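Local coordinates for protein L-Ribose isomerase (Acinetobacter, PDB 4Q0S) that probably interconverts the aldose L-ribose and its ketose L-ribulose, using a cupin barrel that carries a cobalt ion and binds ribitol, at residues 17-20 against 21-25; 44-47 against 48-51; 57-60 against 61-64. All blocks are in the same frame, centred on the assembly; numbering follows the deposited sequence.

Contact 1 of 3, residues 17-20 against 21-25; sequences ITRR and EYDEW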
loop_
_atom_site.group_PDB
_atom_site.type_symbol
_atom_site.label_atom_id
_atom_site.label_comp_id
_atom_site.label_asym_id
_atom_site.label_seq_id
_atom_site.Cartn_x
_atom_site.Cartn_y
_atom_site.Cartn_z
ATOM N N ILE A 17 23.344 10.397 20.281
ATOM C CA ILE A 17 22.398 9.297 20.207
ATOM C C ILE A 17 23.195 8.000 20.100
ATOM O O ILE A 17 24.154 7.919 19.334
ATOM C CB ILE A 17 21.469 9.471 18.978
ATOM C CG1 ILE A 17 20.538 8.269 18.837
ATOM C CG2 ILE A 17 22.297 9.658 17.721
ATOM C CD1 ILE A 17 19.531 8.419 17.711
ATOM N N THR A 18 22.814 6.994 20.878
ATOM C CA THR A 18 23.526 5.723 20.837
ATOM C C THR A 18 23.319 5.057 19.487
ATOM O O THR A 18 22.328 5.317 18.805
ATOM C CB THR A 18 23.036 4.757 21.934
ATOM O OG1 THR A 18 21.720 4.286 21.613
ATOM C CG2 THR A 18 23.010 5.461 23.284
ATOM N N ARG A 19 24.262 4.206 19.099
ATOM C CA ARG A 19 24.166 3.491 17.838
ATOM C C ARG A 19 22.869 2.692 17.800
ATOM O O ARG A 19 22.223 2.601 16.763
ATOM C CB ARG A 19 25.368 2.556 17.661
ATOM C CG ARG A 19 25.235 1.565 16.513
ATOM C CD ARG A 19 24.896 2.249 15.196
ATOM N NE ARG A 19 25.953 3.143 14.727
ATOM C CZ ARG A 19 25.877 3.852 13.606
ATOM N NH1 ARG A 19 26.878 4.643 13.244
ATOM N NH2 ARG A 19 24.792 3.769 12.844
ATOM N N ARG A 20 22.477 2.127 18.935
ATOM C CA ARG A 20 21.243 1.355 18.977
ATOM C C ARG A 20 20.017 2.248 18.763
ATOM O O ARG A 20 19.107 1.897 18.009
ATOM C CB ARG A 20 21.113 0.609 20.304
ATOM C CG ARG A 20 19.813 -0.177 20.421
ATOM C CD ARG A 20 19.710 -0.889 21.748
ATOM N NE ARG A 20 18.367 -1.401 21.991
ATOM C CZ ARG A 20 18.034 -2.136 23.046
ATOM N NH1 ARG A 20 18.954 -2.446 23.951
ATOM N NH2 ARG A 20 16.781 -2.546 23.211
ATOM N N GLU A 21 19.983 3.403 19.420
ATOM C CA GLU A 21 18.845 4.297 19.252
ATOM C C GLU A 21 18.776 4.763 17.802
ATOM O O GLU A 21 17.696 4.817 17.214
ATOM C CB GLU A 21 18.954 5.514 20.173
ATOM C CG GLU A 21 18.929 5.202 21.663
ATOM C CD GLU A 21 19.188 6.442 22.501
ATOM O OE1 GLU A 21 20.072 7.235 22.106
ATOM O OE2 GLU A 21 18.526 6.623 23.546
ATOM N N TYR A 22 19.931 5.078 17.221
ATOM C CA TYR A 22 19.971 5.544 15.848
ATOM C C TYR A 22 19.433 4.514 14.868
ATOM O O TYR A 22 18.518 4.796 14.092
ATOM C CB TYR A 22 21.392 5.912 15.427
ATOM C CG TYR A 22 21.406 6.581 14.076
ATOM C CD1 TYR A 22 21.099 7.932 13.951
ATOM C CD2 TYR A 22 21.647 5.848 12.914
ATOM C CE1 TYR A 22 21.026 8.540 12.700
ATOM C CE2 TYR A 22 21.576 6.443 11.658
ATOM C CZ TYR A 22 21.266 7.790 11.559
ATOM O OH TYR A 22 21.207 8.393 10.325
ATOM N N ASP A 23 20.014 3.322 14.895
ATOM C CA ASP A 23 19.587 2.255 14.001
ATOM C C ASP A 23 18.118 1.877 14.138
ATOM O O ASP A 23 17.411 1.773 13.136
ATOM C CB ASP A 23 20.457 1.017 14.201
ATOM C CG ASP A 23 21.809 1.156 13.547
ATOM O OD1 ASP A 23 22.169 2.290 13.167
ATOM O OD2 ASP A 23 22.518 0.138 13.414
ATOM N N GLU A 24 17.647 1.669 15.361
ATOM C CA GLU A 24 16.250 1.290 15.537
ATOM C C GLU A 24 15.345 2.383 14.966
ATOM O O GLU A 24 14.323 2.094 14.342
ATOM C CB GLU A 24 15.937 1.042 17.018
ATOM C CG GLU A 24 16.845 -0.002 17.661
ATOM C CD GLU A 24 16.375 -0.442 19.033
ATOM O OE1 GLU A 24 15.758 0.379 19.748
ATOM O OE2 GLU A 24 16.636 -1.610 19.405
ATOM N N TRP A 25 15.749 3.635 15.155
ATOM C CA TRP A 25 14.990 4.781 14.664
ATOM C C TRP A 25 14.978 4.819 13.138
ATOM O O TRP A 25 13.919 4.815 12.509
ATOM C CB TRP A 25 15.613 6.070 15.223
ATOM C CG TRP A 25 14.949 7.361 14.826
ATOM C CD1 TRP A 25 13.605 7.602 14.729
ATOM C CD2 TRP A 25 15.598 8.625 14.600
ATOM N NE1 TRP A 25 13.380 8.937 14.466
ATOM C CE2 TRP A 25 14.585 9.585 14.383
ATOM C CE3 TRP A 25 16.939 9.038 14.566
ATOM C CZ2 TRP A 25 14.868 10.936 14.136
ATOM C CZ3 TRP A 25 17.220 10.381 14.321
ATOM C CH2 TRP A 25 16.188 11.313 14.109
HETATM O O HOH W 1 14.960 -0.522 22.005
#

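Contact 2 of 3, residues 44-47 against 48-51; sequences MVND and SAGI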
loop_
_atom_site.group_PDB
_atom_site.type_symbol
_atom_site.label_atom_id
_atom_site.label_comp_id
_atom_site.label_asym_id
_atom_site.label_seq_id
_atom_site.Cartn_x
_atom_site.Cartn_y
_atom_site.Cartn_z
ATOM N N MET A 44 20.599 4.823 0.872
ATOM C CA MET A 44 19.773 5.863 1.479
ATOM C C MET A 44 19.643 5.679 2.990
ATOM O O MET A 44 19.415 6.643 3.729
ATOM C CB MET A 44 18.391 5.877 0.819
ATOM C CG MET A 44 18.432 6.347 -0.636
ATOM S SD MET A 44 16.947 5.970 -1.575
ATOM C CE MET A 44 15.720 6.849 -0.590
ATOM N N VAL A 45 19.785 4.440 3.451
ATOM C CA VAL A 45 19.688 4.157 4.877
ATOM C C VAL A 45 21.093 4.299 5.449
ATOM O O VAL A 45 21.839 3.324 5.558
ATOM C CB VAL A 45 19.145 2.734 5.118
ATOM C CG1 VAL A 45 18.955 2.488 6.607
ATOM C CG2 VAL A 45 17.818 2.564 4.375
ATOM N N ASN A 46 21.445 5.531 5.802
ATOM C CA ASN A 46 22.774 5.840 6.325
ATOM C C ASN A 46 22.750 6.669 7.606
ATOM O O ASN A 46 21.680 7.001 8.132
ATOM C CB ASN A 46 23.573 6.587 5.255
ATOM C CG ASN A 46 22.817 7.777 4.700
ATOM O OD1 ASN A 46 22.456 8.689 5.439
ATOM N ND2 ASN A 46 22.561 7.768 3.397
ATOM N N ASP A 47 23.943 7.006 8.096
ATOM C CA ASP A 47 24.089 7.783 9.324
ATOM C C ASP A 47 23.774 9.267 9.167
ATOM O O ASP A 47 23.981 10.041 10.096
ATOM C CB ASP A 47 25.504 7.632 9.890
ATOM C CG ASP A 47 25.800 6.221 10.347
ATOM O OD1 ASP A 47 24.847 5.486 10.681
ATOM O OD2 ASP A 47 26.992 5.853 10.389
ATOM N N SER A 48 23.288 9.665 7.998
ATOM C CA SER A 48 22.927 11.058 7.773
ATOM C C SER A 48 21.410 11.212 7.660
ATOM O O SER A 48 20.887 12.331 7.678
ATOM C CB SER A 48 23.590 11.585 6.499
ATOM O OG SER A 48 24.986 11.727 6.674
ATOM N N ALA A 49 20.706 10.086 7.553
ATOM C CA ALA A 49 19.255 10.106 7.420
ATOM C C ALA A 49 18.553 10.610 8.675
ATOM O O ALA A 49 17.574 11.347 8.589
ATOM C CB ALA A 49 18.746 8.708 7.054
ATOM N N GLY A 50 19.045 10.209 9.842
ATOM C CA GLY A 50 18.441 10.647 11.089
ATOM C C GLY A 50 19.048 11.975 11.502
ATOM O O GLY A 50 20.252 12.061 11.735
ATOM N N ILE A 51 18.215 13.007 11.601
ATOM C CA ILE A 51 18.684 14.350 11.936
ATOM C C ILE A 51 18.186 14.902 13.271
ATOM O O ILE A 51 17.008 14.803 13.608
ATOM C CB ILE A 51 18.272 15.337 10.817
ATOM C CG1 ILE A 51 18.765 14.816 9.466
ATOM C CG2 ILE A 51 18.843 16.732 11.084
ATOM C CD1 ILE A 51 18.101 15.503 8.269
#

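Contact 3 of 3, residues 57-60 against 61-64; sequences QYDA and FKNG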
loop_
_atom_site.group_PDB
_atom_site.type_symbol
_atom_site.label_atom_id
_atom_site.label_comp_id
_atom_site.label_asym_id
_atom_site.label_seq_id
_atom_site.Cartn_x
_atom_site.Cartn_y
_atom_site.Cartn_z
ATOM N N GLN A 57 18.802 19.136 21.412
ATOM C CA GLN A 57 17.693 18.379 20.840
ATOM C C GLN A 57 17.877 16.881 21.007
ATOM O O GLN A 57 16.947 16.105 20.796
ATOM C CB GLN A 57 17.510 18.726 19.362
ATOM C CG GLN A 57 16.999 20.140 19.166
ATOM C CD GLN A 57 15.805 20.430 20.051
ATOM O OE1 GLN A 57 14.722 19.881 19.856
ATOM N NE2 GLN A 57 16.003 21.282 21.047
ATOM N N TYR A 58 19.081 16.479 21.392
ATOM C CA TYR A 58 19.365 15.071 21.607
ATOM C C TYR A 58 18.553 14.550 22.783
ATOM O O TYR A 58 18.354 13.345 22.921
ATOM C CB TYR A 58 20.860 14.873 21.842
ATOM C CG TYR A 58 21.643 14.878 20.553
ATOM C CD1 TYR A 58 21.728 13.729 19.767
ATOM C CD2 TYR A 58 22.248 16.044 20.083
ATOM C CE1 TYR A 58 22.392 13.738 18.546
ATOM C CE2 TYR A 58 22.914 16.065 18.859
ATOM C CZ TYR A 58 22.980 14.910 18.096
ATOM O OH TYR A 58 23.604 14.935 16.867
ATOM N N ASP A 59 18.065 15.461 23.620
ATOM C CA ASP A 59 17.256 15.054 24.761
ATOM C C ASP A 59 15.966 14.398 24.287
ATOM O O ASP A 59 15.178 13.905 25.091
ATOM C CB ASP A 59 16.917 16.246 25.663
ATOM C CG ASP A 59 18.014 16.552 26.670
ATOM O OD1 ASP A 59 18.672 15.604 27.147
ATOM O OD2 ASP A 59 18.205 17.740 27.001
ATOM N N ALA A 60 15.739 14.410 22.979
ATOM C CA ALA A 60 14.547 13.778 22.443
ATOM C C ALA A 60 14.661 12.288 22.743
ATOM O O ALA A 60 13.657 11.594 22.894
ATOM C CB ALA A 60 14.458 14.003 20.942
ATOM N N PHE A 61 15.897 11.811 22.847
ATOM C CA PHE A 61 16.149 10.406 23.108
ATOM C C PHE A 61 16.242 10.000 24.575
ATOM O O PHE A 61 16.689 8.896 24.893
ATOM C CB PHE A 61 17.385 9.965 22.323
ATOM C CG PHE A 61 17.144 9.903 20.836
ATOM C CD1 PHE A 61 16.536 8.787 20.266
ATOM C CD2 PHE A 61 17.431 10.998 20.025
ATOM C CE1 PHE A 61 16.211 8.765 18.905
ATOM C CE2 PHE A 61 17.109 10.989 18.663
ATOM C CZ PHE A 61 16.497 9.871 18.103
ATOM N N LYS A 62 15.812 10.887 25.470
ATOM C CA LYS A 62 15.794 10.557 26.890
ATOM C C LYS A 62 14.563 9.675 27.084
ATOM O O LYS A 62 14.623 8.634 27.739
ATOM C CB LYS A 62 15.675 11.813 27.759
ATOM C CG LYS A 62 17.009 12.389 28.208
ATOM C CD LYS A 62 16.821 13.461 29.282
ATOM C CE LYS A 62 18.166 13.936 29.826
ATOM N NZ LYS A 62 18.032 15.006 30.865
ATOM N N ASN A 63 13.441 10.095 26.502
ATOM C CA ASN A 63 12.213 9.319 26.596
ATOM C C ASN A 63 11.871 8.640 25.270
ATOM O O ASN A 63 10.986 7.785 25.209
ATOM C CB ASN A 63 11.064 10.203 27.077
ATOM C CG ASN A 63 11.254 10.655 28.514
ATOM O OD1 ASN A 63 11.624 9.858 29.376
ATOM N ND2 ASN A 63 10.999 11.934 28.780
ATOM N N GLY A 64 12.577 9.022 24.210
ATOM C CA GLY A 64 12.356 8.399 22.916
ATOM C C GLY A 64 11.374 9.041 21.949
ATOM O O GLY A 64 10.579 9.912 22.307
HETATM O O HOH W 2 12.904 12.920 25.754
HETATM O O HOH W 3 11.152 12.730 23.067
#

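Contact 1 of 3, residues 17-20 against 21-25
Thr18 and Glu21 trade bonds across the first turn of helix 19-35, forming a capping box. Thr18 is the N-cap: with chi1 at 71° its hydroxyl sits between backbone N and carbonyl carbon, where OG1 accepts from Glu21 N at 2.9 Å. In return the Glu21 side chain comes back along the turn, and its OE1 takes the N-H of Thr18 N at 3.0 Å on the anti side of the carboxylate. The same OE1 also meets Arg14 in a salt bridge.

Two further salt bridges each span one helical turn. Arg19, bent at chi2 and chi3, curls back to put NH2 3.0 Å from Asp23 OD1, which lies in the guanidinium plane and is met on its syn side; NH2 also pairs with Asp47. Arg20 stays extended, and its NE reaches Glu24 OE2 at 3.1 Å from above the carboxylate plane. A water joins Arg20 NH2 to Glu24 OE1, while the guanidinium goes on to Phe61 O and Glu21 of the second subunit.

The apolar part belongs to Ile17. Its CG1 leans on Glu21 CB at 3.4 Å, and its CD1 reaches the edge of the Tyr22 ring and lies 4.1 Å from Trp25 CE3.

With Arg14, Arg20 of the second subunit and the amino end of the helix around it, the Glu21 carboxylate is probably ionised, which would add an electrostatic part to the cap.

Contact 2 of 3, residues 44-47 against 48-51
Asn46 and Ser48 close an Asx turn, the Asn46 side chain standing in for a backbone carbonyl: its OD1 accepts from Ser48 N at 2.9 Å, the donor tilted 16° from the amide carbonyl plane. One residue on, Ala49 N bonds to Asn46 O, so a beta turn through Asp47 and Ser48 is superposed on the Asx turn. Just before them Val45 is the centre of an inverse gamma turn. This run of turns delivers the chain into strand 50-52, an edge strand, within this chain, of one sheet of the cupin barrel.

The inner side is the tight one. Here chi1 of Asn46, at 52°, folds the amide back over its own backbone and brings OD1 within 3.3 Å of Ser48 CB, besides the bonded amide. The other end of that amide is held too, since ND2 donates to Lys43 O, and the group is thereby fixed in rotation. Ala49 is buried: its CB lies 3.6 Å from Asn46 O and touches Tyr22 of helix 19-35 and Phe77 of strand 73-82.

The outer side is looser. Asp47 is exposed; its CB bond leads away from the residues that follow, and its carboxylate is engaged by Arg19 of helix 19-35. Ser48, partly exposed, also touches Glu225 and Ala226 of a loop.

Of the two turn bonds the longer is 3.3 Å, from Ala49 N to Asn46 O, with the donor 62° out of the carbonyl plane.

Contact 3 of 3, residues 57-60 against 61-64
Asp59 and Lys62 lie side by side and point the same way, so that the carboxylate runs along the lysine chain and does not meet its end squarely. Asp59 OD1 is 3.2 Å from Lys62 CE, nearer than the 3.8 Å from OD1 to Lys62 NZ, and the salt bridge is correspondingly long. OD1 has a firmer partner in Arg14, whose backbone N donates to it. Extended beyond CG, the lysine passes the carboxylate with its methylenes.

Phe61 is turned the other way. Its ring presents an edge to Tyr58 O, with CD2 3.8 Å from that oxygen, and on its far reach it meets Trp25 edge-to-face. The Ala60 methyl sits loosely beside it, CB 4.3 Å from Phe61 CD2.

The backbone that sets these directions is a type I beta turn, Gln57 to Ala60, running into the short, weakly bonded helix 60-63. Its bonds step three residues: Phe61 N to Tyr58 O at 2.9 Å, and Lys62 N to Asp59 O at 3.1 Å with the donor 70° out of the carbonyl plane. At the exit Gly64, at a positive phi of 93°, gives only a weak bond from its N to Ala60 O.

Two waters bridge the backbone: one accepts from Asn63 N at 3.0 Å and lies close to Asp59 O, and another lies between Ala60 O and Gly64 O.

Contact 1 sits between the other two, its centre about 11 Å from each, whereas contacts 2 and 3 are about 17 Å apart between centres and do not touch. Toward contact 2 the Tyr22 hydroxyl and a salt bridge, Arg19 NH2 to Asp47 OD1 at 2.8 Å, make the join; Tyr22 OH is 2.6 Å from Asn46 O, a probable hydrogen bond, and Gly50 N bonds to the same OH. Toward contact 3 the join is largely apolar: Ile17 CD1 and Phe61 CZ are 3.4 Å apart. Contacts 1 and 3 also both face the second subunit, unlike contact 2. All three stand back from a bound ribitol: the nearest approaches are about 11 Å from the Trp25 side chain, 10 Å from Gly50 and 13 Å from the Tyr58 side chain.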